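Local coordinates for protein putative peptidase (PDB 3CE2) that probably acts as a zinc-dependent oligopeptidase of the M3B family, cleaving small bioactive peptides, at residues 129-132 with 133-137; 122-125 with 126-130; 265-268 with 269-273. All coordinates share one frame; numbering follows the deposited sequence.

Contact 1 (129-132 with 133-137); sequences TSLS and ESLIA
A serine N-cap, framed by a hydrophobic staple, starts helix 133-141: S132 is the capping residue, and the staple joins L131 just before it to I136 in the first turn. The evidence for the cap is the bond from L135 N to S132 OG, 3.0 Å long and almost perfectly straight at 175° at the hydrogen. It depends on the serine rotamer, for chi1 of 73° sets OG between the residue's own backbone N and carbonyl carbon and so lays it over the opening turn. The main chain of S132 is used as well. Its O accepts I136 N at 3.0 Å, and this is the first i to i+4 bond of the helix. One residue thus satisfies two amides, through its hydroxyl and its carbonyl. The next rung follows, from A137 N to E133 O.

The staple rests on methyl and methylene contacts. L131 points its CB into the turn, where the tip of I136 comes alongside, CD1 lying 3.6 Å from L131 CB. In I136, CG1 stands anti to the carbonyl carbon (chi1 -65°), which turns that branch back toward the residues before the helix. L135 adds a second apolar neighbour from the adjacent position, and its side chain also reaches D64, while I136 packs on F156 of helix 149-156. Most of this surface turn remains at least partly accessible to solvent. The leucines meet near their roots, L131 CB and L135 CB being 4.0 Å apart.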
loop_
_atom_site.group_PDB
_atom_site.type_symbol
_atom_site.label_atom_id
_atom_site.label_comp_id
_atom_site.label_asym_id
_atom_site.label_seq_id
_atom_site.Cartn_x
_atom_site.Cartn_y
_atom_site.Cartn_z
ATOM N N THR A 129 -3.480 -26.537 9.450
ATOM C CA THR A 129 -2.189 -26.286 10.061
ATOM C C THR A 129 -1.870 -27.300 11.141
ATOM O O THR A 129 -0.727 -27.395 11.573
ATOM C CB THR A 129 -2.058 -24.870 10.659
ATOM O OG1 THR A 129 -3.075 -24.666 11.648
ATOM C CG2 THR A 129 -2.192 -23.845 9.576
ATOM N N SER A 130 -2.856 -28.074 11.574
ATOM C CA SER A 130 -2.552 -29.104 12.563
ATOM C C SER A 130 -2.479 -30.571 12.046
ATOM O O SER A 130 -2.396 -31.493 12.850
ATOM C CB SER A 130 -3.505 -28.988 13.747
ATOM O OG SER A 130 -4.802 -29.331 13.326
ATOM N N LEU A 131 -2.503 -30.789 10.730
ATOM C CA LEU A 131 -2.173 -32.108 10.168
ATOM C C LEU A 131 -0.717 -32.478 10.431
ATOM O O LEU A 131 0.131 -31.598 10.563
ATOM C CB LEU A 131 -2.385 -32.100 8.665
ATOM C CG LEU A 131 -3.804 -31.705 8.341
ATOM C CD1 LEU A 131 -4.039 -31.808 6.876
ATOM C CD2 LEU A 131 -4.729 -32.642 9.116
ATOM N N SER A 132 -0.413 -33.773 10.481
ATOM C CA SER A 132 0.988 -34.221 10.641
ATOM C C SER A 132 1.883 -33.721 9.502
ATOM O O SER A 132 1.388 -33.215 8.485
ATOM C CB SER A 132 1.047 -35.743 10.674
ATOM O OG SER A 132 0.829 -36.264 9.373
ATOM N N GLU A 133 3.197 -33.875 9.655
ATOM C CA GLU A 133 4.118 -33.531 8.560
ATOM C C GLU A 133 3.867 -34.453 7.380
ATOM O O GLU A 133 3.899 -34.034 6.225
ATOM C CB GLU A 133 5.576 -33.668 8.988
ATOM C CG GLU A 133 5.990 -32.707 10.069
ATOM C CD GLU A 133 7.067 -33.289 10.966
ATOM O OE1 GLU A 133 8.115 -33.727 10.430
ATOM O OE2 GLU A 133 6.858 -33.311 12.204
ATOM N N SER A 134 3.619 -35.715 7.692
ATOM C CA SER A 134 3.421 -36.731 6.690
ATOM C C SER A 134 2.227 -36.397 5.787
ATOM O O SER A 134 2.347 -36.418 4.555
ATOM C CB SER A 134 3.234 -38.088 7.369
ATOM O OG SER A 134 2.355 -38.896 6.601
ATOM N N LEU A 135 1.087 -36.094 6.407
ATOM C CA LEU A 135 -0.100 -35.628 5.683
ATOM C C LEU A 135 0.125 -34.342 4.891
ATOM O O LEU A 135 -0.343 -34.216 3.749
ATOM C CB LEU A 135 -1.248 -35.407 6.658
ATOM C CG LEU A 135 -1.951 -36.719 6.956
ATOM C CD1 LEU A 135 -3.154 -36.508 7.866
ATOM C CD2 LEU A 135 -2.352 -37.316 5.627
ATOM N N ILE A 136 0.815 -33.381 5.508
ATOM C CA ILE A 136 1.182 -32.165 4.817
ATOM C C ILE A 136 1.830 -32.599 3.494
ATOM O O ILE A 136 1.377 -32.207 2.408
ATOM C CB ILE A 136 2.167 -31.278 5.659
ATOM C CG1 ILE A 136 1.533 -30.745 6.966
ATOM C CG2 ILE A 136 2.752 -30.144 4.826
ATOM C CD1 ILE A 136 0.121 -30.309 6.837
ATOM N N ALA A 137 2.871 -33.432 3.577
ATOM C CA ALA A 137 3.625 -33.805 2.370
ATOM C C ALA A 137 2.767 -34.595 1.395
ATOM O O ALA A 137 2.885 -34.413 0.182
ATOM C CB ALA A 137 4.934 -34.538 2.701
#

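Contact 2 (122-125 with 126-130); sequences SWVQ and PALTS
W123 CG lies between its own backbone N and carbonyl carbon (chi1 60°), and V124 CG1 stands anti to the backbone N (chi1 168°); these settings bring the two side chains to A127 and L128, one turn on in the short helix 124-129. The i to i+4 pairing is seen first in the side chains. A127 CB meets the indole at its edge, near the ring plane, 4.1 Å from W123 CE3. V124 and L128 run alongside one another in the same direction, with V124 CG1 and L128 CD1 3.8 Å apart. The other valine methyl, CG2, sits over the centre of the indole, so the ring is met from a face and at an edge. W123 NE1 is hydrogen-bonded to L56 O, tying the indole to the loop before helix 66-96, and L128 packs on I155 and F156 of helix 149-156.

Backbone bonds repeat the spacing: A127 N donates to W123 O, L128 N to V124 O and T129 N to Q125 O, all three close to 3 Å. The middle one is the most nearly aligned with its carbonyl, the C=O...N angle being 176°. P126 carries no N-H to give to S122 O and cannot extend the series in that direction. At the far end the proline carbonyl takes over, accepting a weak bond from S130 N and a firmer one from the serine hydroxyl, with S130 OG 2.9 Å from P126 O, in the carbonyl plane.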
loop_
_atom_site.group_PDB
_atom_site.type_symbol
_atom_site.label_atom_id
_atom_site.label_comp_id
_atom_site.label_asym_id
_atom_site.label_seq_id
_atom_site.Cartn_x
_atom_site.Cartn_y
_atom_site.Cartn_z
ATOM N N SER A 122 -14.447 -20.978 9.639
ATOM C CA SER A 122 -13.336 -20.619 10.515
ATOM C C SER A 122 -12.534 -21.830 10.987
ATOM O O SER A 122 -11.443 -21.676 11.529
ATOM C CB SER A 122 -13.870 -19.873 11.736
ATOM O OG SER A 122 -14.857 -20.660 12.388
ATOM N N TRP A 123 -13.075 -23.029 10.795
ATOM C CA TRP A 123 -12.451 -24.243 11.335
ATOM C C TRP A 123 -11.345 -24.752 10.430
ATOM O O TRP A 123 -10.416 -25.431 10.880
ATOM C CB TRP A 123 -13.495 -25.336 11.496
ATOM C CG TRP A 123 -14.172 -25.706 10.195
ATOM C CD1 TRP A 123 -15.295 -25.141 9.665
ATOM C CD2 TRP A 123 -13.770 -26.734 9.274
ATOM N NE1 TRP A 123 -15.629 -25.759 8.478
ATOM C CE2 TRP A 123 -14.706 -26.735 8.211
ATOM C CE3 TRP A 123 -12.702 -27.640 9.236
ATOM C CZ2 TRP A 123 -14.611 -27.616 7.123
ATOM C CZ3 TRP A 123 -12.611 -28.515 8.154
ATOM C CH2 TRP A 123 -13.558 -28.495 7.113
ATOM N N VAL A 124 -11.471 -24.404 9.153
ATOM C CA VAL A 124 -10.572 -24.821 8.089
ATOM C C VAL A 124 -9.086 -24.530 8.331
ATOM O O VAL A 124 -8.280 -25.445 8.507
ATOM C CB VAL A 124 -11.037 -24.202 6.769
ATOM C CG1 VAL A 124 -9.987 -24.348 5.697
ATOM C CG2 VAL A 124 -12.351 -24.836 6.354
ATOM N N GLN A 125 -8.706 -23.266 8.358
ATOM C CA GLN A 125 -7.299 -22.975 8.581
ATOM C C GLN A 125 -6.625 -23.772 9.727
ATOM O O GLN A 125 -5.548 -24.332 9.537
ATOM C CB GLN A 125 -7.052 -21.483 8.745
ATOM C CG GLN A 125 -5.787 -21.225 9.549
ATOM C CD GLN A 125 -4.899 -20.215 8.893
ATOM O OE1 GLN A 125 -5.145 -19.801 7.763
ATOM N NE2 GLN A 125 -3.850 -19.821 9.583
ATOM N N PRO A 126 -7.238 -23.815 10.921
ATOM C CA PRO A 126 -6.491 -24.505 11.978
ATOM C C PRO A 126 -6.525 -26.035 11.870
ATOM O O PRO A 126 -5.609 -26.699 12.374
ATOM C CB PRO A 126 -7.165 -24.023 13.279
ATOM C CG PRO A 126 -8.532 -23.637 12.882
ATOM C CD PRO A 126 -8.525 -23.281 11.400
ATOM N N ALA A 127 -7.555 -26.592 11.229
ATOM C CA ALA A 127 -7.584 -28.046 10.998
ATOM C C ALA A 127 -6.444 -28.458 10.068
ATOM O O ALA A 127 -5.839 -29.516 10.260
ATOM C CB ALA A 127 -8.919 -28.491 10.418
ATOM N N LEU A 128 -6.158 -27.611 9.070
ATOM C CA LEU A 128 -5.058 -27.834 8.134
ATOM C C LEU A 128 -3.694 -27.660 8.771
ATOM O O LEU A 128 -2.841 -28.535 8.645
ATOM C CB LEU A 128 -5.171 -26.914 6.927
ATOM C CG LEU A 128 -6.363 -27.228 6.028
ATOM C CD1 LEU A 128 -6.677 -26.098 5.008
ATOM C CD2 LEU A 128 -6.096 -28.535 5.333
ATOM N N THR A 129 -3.480 -26.537 9.450
ATOM C CA THR A 129 -2.189 -26.286 10.061
ATOM C C THR A 129 -1.870 -27.300 11.141
ATOM O O THR A 129 -0.727 -27.395 11.573
ATOM C CB THR A 129 -2.058 -24.870 10.659
ATOM O OG1 THR A 129 -3.075 -24.666 11.648
ATOM C CG2 THR A 129 -2.192 -23.845 9.576
ATOM N N SER A 130 -2.856 -28.074 11.574
ATOM C CA SER A 130 -2.552 -29.104 12.563
ATOM C C SER A 130 -2.479 -30.571 12.046
ATOM O O SER A 130 -2.396 -31.493 12.850
ATOM C CB SER A 130 -3.505 -28.988 13.747
ATOM O OG SER A 130 -4.802 -29.331 13.326
#

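Contact 3 (265-268 with 269-273); sequences SCLQ and AALYH
L267 overlaps L271 one turn further along helix 266-271, the two side chains slanting across each other with L267 CD1 3.8 Å from L271 CG. The torsions differ: CG of L267 is anti to its backbone N (chi1 -179°), whereas CG of L271 is anti to the carbonyl carbon. The L267 setting, with the bend at chi2, brings its CD1 over to L271 although its CB points away. Both leucines also touch Y281 of helix 278-289, and L267 continues to F533 and to Y480 of helix 451-487, which makes this the buried side of the turn.

Backbone bonds give the geometric evidence for the helix. A269 N reaches S265 O at 3.2 Å, and A270 N reaches C266 O at 2.9 Å. L271 N has its main acceptor in L267 O at 2.8 Å, yet the angle at the hydrogen is only 136°. The same N-H makes a weak second contact with Q268 O at 3.4 Å, a forked arrangement in which L267 O is the shorter acceptor.

At the other end, S265 OG accepts Q268 N in a weak but fairly straight bond, 3.3 Å and 164°. Q268, extended beyond CG, receives a weak bond from N264 N at its OE1. C266 N is taken by E487 OE2, a carboxylate placed where it would probably favour the helix dipole. Past the leucines, Y272 OH donates to R157 O, while its ring makes a cation-pi contact with R157 and an edge-to-face one with H161.

The arrangement is that of a short helix with a serine N-cap, starting beside the zinc site of H484 and H488: the S265 side chain is about 7 Å from that of H484 and about 9 Å from a bound zinc ion.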
loop_
_atom_site.group_PDB
_atom_site.type_symbol
_atom_site.label_atom_id
_atom_site.label_comp_id
_atom_site.label_asym_id
_atom_site.label_seq_id
_atom_site.Cartn_x
_atom_site.Cartn_y
_atom_site.Cartn_z
ATOM N N SER A 265 12.745 -13.853 16.350
ATOM C CA SER A 265 12.744 -12.395 16.424
ATOM C C SER A 265 11.437 -11.943 15.813
ATOM O O SER A 265 10.769 -12.736 15.155
ATOM C CB SER A 265 13.897 -11.818 15.625
ATOM O OG SER A 265 13.669 -12.069 14.258
ATOM N N CYS A 266 11.074 -10.676 16.013
ATOM C CA CYS A 266 9.774 -10.177 15.559
ATOM C C CYS A 266 9.779 -9.983 14.066
ATOM O O CYS A 266 8.762 -10.218 13.401
ATOM C CB CYS A 266 9.429 -8.864 16.249
ATOM S SG CYS A 266 9.494 -8.997 18.028
ATOM N N LEU A 267 10.932 -9.549 13.551
ATOM C CA LEU A 267 11.150 -9.439 12.120
ATOM C C LEU A 267 10.805 -10.744 11.407
ATOM O O LEU A 267 10.049 -10.735 10.429
ATOM C CB LEU A 267 12.592 -9.041 11.820
ATOM C CG LEU A 267 12.937 -8.859 10.335
ATOM C CD1 LEU A 267 12.222 -7.660 9.679
ATOM C CD2 LEU A 267 14.425 -8.713 10.197
ATOM N N GLN A 268 11.331 -11.866 11.901
ATOM C CA GLN A 268 11.077 -13.170 11.249
ATOM C C GLN A 268 9.622 -13.504 11.352
ATOM O O GLN A 268 9.056 -14.079 10.432
ATOM C CB GLN A 268 11.895 -14.310 11.855
ATOM C CG GLN A 268 13.394 -14.221 11.566
ATOM C CD GLN A 268 14.179 -15.479 11.963
ATOM O OE1 GLN A 268 13.891 -16.117 12.981
ATOM N NE2 GLN A 268 15.182 -15.829 11.153
ATOM N N ALA A 269 9.017 -13.134 12.475
ATOM C CA ALA A 269 7.583 -13.347 12.658
ATOM C C ALA A 269 6.781 -12.620 11.590
ATOM O O ALA A 269 5.835 -13.164 11.044
ATOM C CB ALA A 269 7.129 -12.919 14.064
ATOM N N ALA A 270 7.172 -11.390 11.296
ATOM C CA ALA A 270 6.472 -10.578 10.307
ATOM C C ALA A 270 6.790 -10.947 8.859
ATOM O O ALA A 270 5.972 -10.748 7.975
ATOM C CB ALA A 270 6.779 -9.104 10.550
ATOM N N LEU A 271 7.982 -11.469 8.612
ATOM C CA LEU A 271 8.427 -11.716 7.242
ATOM C C LEU A 271 8.037 -13.095 6.739
ATOM O O LEU A 271 8.178 -13.407 5.553
ATOM C CB LEU A 271 9.948 -11.571 7.140
ATOM C CG LEU A 271 10.567 -10.187 7.305
ATOM C CD1 LEU A 271 11.965 -10.226 6.765
ATOM C CD2 LEU A 271 9.784 -9.137 6.578
ATOM N N TYR A 272 7.536 -13.919 7.637
ATOM C CA TYR A 272 7.315 -15.322 7.328
ATOM C C TYR A 272 6.169 -15.538 6.351
ATOM O O TYR A 272 6.296 -16.291 5.384
ATOM C CB TYR A 272 7.069 -16.109 8.620
ATOM C CG TYR A 272 7.092 -17.605 8.437
ATOM C CD1 TYR A 272 8.290 -18.287 8.184
ATOM C CD2 TYR A 272 5.911 -18.340 8.497
ATOM C CE1 TYR A 272 8.304 -19.667 8.007
ATOM C CE2 TYR A 272 5.914 -19.713 8.345
ATOM C CZ TYR A 272 7.103 -20.379 8.096
ATOM O OH TYR A 272 7.063 -21.758 7.949
ATOM N N HIS A 273 5.046 -14.890 6.621
ATOM C CA HIS A 273 3.881 -15.023 5.782
ATOM C C HIS A 273 4.281 -14.949 4.305
ATOM O O HIS A 273 3.955 -15.826 3.508
ATOM C CB HIS A 273 2.860 -13.930 6.137
ATOM C CG HIS A 273 1.621 -13.959 5.289
ATOM N ND1 HIS A 273 0.913 -15.123 5.038
ATOM C CD2 HIS A 273 0.962 -12.969 4.636
ATOM C CE1 HIS A 273 -0.120 -14.847 4.259
ATOM N NE2 HIS A 273 -0.116 -13.548 4.006
#

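How the contacts relate
Contacts 2 and 1 come in succession along the chain and share T129 and S130: helix 124-129 ends where the turn leading into helix 133-141 begins. Their centres are 11 Å apart, and I136 CD1 packs on L128 O at 3.9 Å. Helix 149-156 lies against both. Contact 3 follows much later, in the part of the chain that belongs to peptidase family M3, with its centre about 22 Å from that of contact 1 and 21 Å from that of contact 2, and it touches neither. Contacts 1 and 2 therefore shape a peripheral part of this largely helical protein, away from the zinc sites, whereas contact 3 lies nearer the middle, close to a bound zinc ion.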